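Local coordinates for protein cathepsin L Propeptide (Toxoplasma gondii, PDB 3F75) that is the propeptide of cathepsin L, a small, mostly helical domain of the I29 propeptide inhibitor family, and packs against a second protein chain, at residues N52-Y55 against I56-N60. Residues are numbered along the deposited sequence; the frame is centred on the assembly and turned at random.
Sequences NLVY and IHTHN
Tyr55 and His59, one turn apart on helix 39-60, lay their side chains next to each other and make the closest side-chain approach between the two segments. The phenol end does the touching: Tyr55 OH lies 3.3 Å from His59 CD2, and Tyr55 CZ is 3.5 Å from that same carbon. With ring centroids 5.1 Å apart and planes inclined at 44°, the two rings meet obliquely. Tyr55 CG stands anti to its own nitrogen, which carries the ring outward, leaning toward the next turn and His59. In the backbone, His59 N donates to Tyr55 O at 2.9 Å, the i to i+4 bond of a regular alpha-helix; Ile56 N to Asn52 O and His57 N to Leu53 O repeat it. Ile56 adds to the packed side: its CG1 comes within 3.1 Å of Asn52 O.

The looser part is around Val54, which is exposed, and Thr58. Their side chains run alongside one another but meet no closer than 4.0 Å, between Val54 CG1 and Thr58 OG1. What fixes Thr58 is polar: OG1 donates back to Val54 O at 2.9 Å, from 39° out of the carbonyl plane, while Thr58 N reaches the same oxygen nearly head-on. Two donors thus grip one acceptor, and with OG1 beside its own nitrogen (chi1 -61°), the hydroxyl is turned back to the preceding turn.

Helix 39-60 lies within the I29 domain, and Asn52, Tyr55 and Ile56 also pack against the other protein chain. Leu53 and Val54 rest on Phe21 of helix 18-32, and Asn52 ND2 is hydrogen-bonded to both Gly74 O and Leu76 O. The His59 ring stacks on Tyr64, while Tyr55, Ile56 and His59 all touch Leu68 of strand 66-68.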
loop_
_atom_site.group_PDB
_atom_site.type_symbol
_atom_site.label_atom_id
_atom_site.label_comp_id
_atom_site.label_asym_id
_atom_site.label_seq_id
_atom_site.Cartn_x
_atom_site.Cartn_y
_atom_site.Cartn_z
ATOM N N ASN B 52 -12.691 -9.834 -15.286
ATOM C CA ASN B 52 -12.294 -8.560 -14.662
ATOM C C ASN B 52 -12.650 -7.344 -15.520
ATOM O O ASN B 52 -13.088 -6.306 -15.008
ATOM C CB ASN B 52 -10.795 -8.528 -14.379
ATOM C CG ASN B 52 -10.372 -9.481 -13.290
ATOM O OD1 ASN B 52 -11.158 -9.815 -12.387
ATOM N ND2 ASN B 52 -9.103 -9.922 -13.353
ATOM N N LEU B 53 -12.438 -7.466 -16.823
ATOM C CA LEU B 53 -12.759 -6.400 -17.766
ATOM C C LEU B 53 -14.259 -6.078 -17.725
ATOM O O LEU B 53 -14.663 -4.901 -17.691
ATOM C CB LEU B 53 -12.321 -6.798 -19.183
ATOM C CG LEU B 53 -12.436 -5.711 -20.254
ATOM C CD1 LEU B 53 -11.574 -4.501 -19.876
ATOM C CD2 LEU B 53 -12.059 -6.237 -21.636
ATOM N N VAL B 54 -15.082 -7.121 -17.721
ATOM C CA VAL B 54 -16.530 -6.946 -17.661
ATOM C C VAL B 54 -16.899 -6.284 -16.331
ATOM O O VAL B 54 -17.701 -5.331 -16.289
ATOM C CB VAL B 54 -17.289 -8.286 -17.855
ATOM C CG1 VAL B 54 -18.761 -8.122 -17.485
ATOM C CG2 VAL B 54 -17.139 -8.788 -19.292
ATOM N N TYR B 55 -16.268 -6.747 -15.254
ATOM C CA TYR B 55 -16.504 -6.156 -13.953
ATOM C C TYR B 55 -16.212 -4.671 -13.911
ATOM O O TYR B 55 -17.006 -3.906 -13.391
ATOM C CB TYR B 55 -15.659 -6.857 -12.899
ATOM C CG TYR B 55 -15.846 -6.277 -11.522
ATOM C CD1 TYR B 55 -16.948 -6.611 -10.764
ATOM C CD2 TYR B 55 -14.920 -5.392 -10.981
ATOM C CE1 TYR B 55 -17.131 -6.089 -9.507
ATOM C CE2 TYR B 55 -15.084 -4.880 -9.704
ATOM C CZ TYR B 55 -16.195 -5.220 -8.985
ATOM O OH TYR B 55 -16.384 -4.728 -7.720
ATOM N N ILE B 56 -15.056 -4.279 -14.457
ATOM C CA ILE B 56 -14.596 -2.903 -14.441
ATOM C C ILE B 56 -15.561 -2.027 -15.227
ATOM O O ILE B 56 -16.043 -0.999 -14.718
ATOM C CB ILE B 56 -13.154 -2.806 -15.027
ATOM C CG1 ILE B 56 -12.159 -3.465 -14.073
ATOM C CG2 ILE B 56 -12.746 -1.357 -15.327
ATOM C CD1 ILE B 56 -10.766 -3.687 -14.686
ATOM N N HIS B 57 -15.851 -2.453 -16.459
ATOM C CA HIS B 57 -16.766 -1.746 -17.325
ATOM C C HIS B 57 -18.141 -1.560 -16.692
ATOM O O HIS B 57 -18.699 -0.466 -16.723
ATOM C CB HIS B 57 -16.918 -2.489 -18.640
ATOM C CG HIS B 57 -17.938 -1.885 -19.551
ATOM N ND1 HIS B 57 -17.763 -0.653 -20.144
ATOM C CD2 HIS B 57 -19.134 -2.344 -19.985
ATOM C CE1 HIS B 57 -18.808 -0.378 -20.904
ATOM N NE2 HIS B 57 -19.656 -1.387 -20.822
ATOM N N THR B 58 -18.703 -2.633 -16.147
ATOM C CA THR B 58 -20.005 -2.555 -15.477
ATOM C C THR B 58 -19.986 -1.614 -14.285
ATOM O O THR B 58 -20.891 -0.793 -14.122
ATOM C CB THR B 58 -20.452 -3.926 -14.993
ATOM O OG1 THR B 58 -20.575 -4.777 -16.125
ATOM C CG2 THR B 58 -21.803 -3.839 -14.280
ATOM N N HIS B 59 -18.950 -1.745 -13.461
ATOM C CA HIS B 59 -18.790 -0.896 -12.274
ATOM C C HIS B 59 -18.797 0.588 -12.655
ATOM O O HIS B 59 -19.480 1.416 -12.037
ATOM C CB HIS B 59 -17.466 -1.249 -11.577
ATOM C CG HIS B 59 -17.521 -1.191 -10.085
ATOM N ND1 HIS B 59 -17.175 -0.059 -9.378
ATOM C CD2 HIS B 59 -17.854 -2.130 -9.163
ATOM C CE1 HIS B 59 -17.298 -0.300 -8.084
ATOM N NE2 HIS B 59 -17.702 -1.549 -7.924
ATOM N N ASN B 60 -18.040 0.926 -13.689
ATOM C CA ASN B 60 -17.901 2.307 -14.074
ATOM C C ASN B 60 -19.185 2.899 -14.663
ATOM O O ASN B 60 -19.253 4.104 -14.830
ATOM C CB ASN B 60 -16.728 2.491 -15.058
ATOM C CG ASN B 60 -15.374 2.359 -14.393
ATOM O OD1 ASN B 60 -15.235 2.542 -13.176
ATOM N ND2 ASN B 60 -14.349 2.040 -15.196
#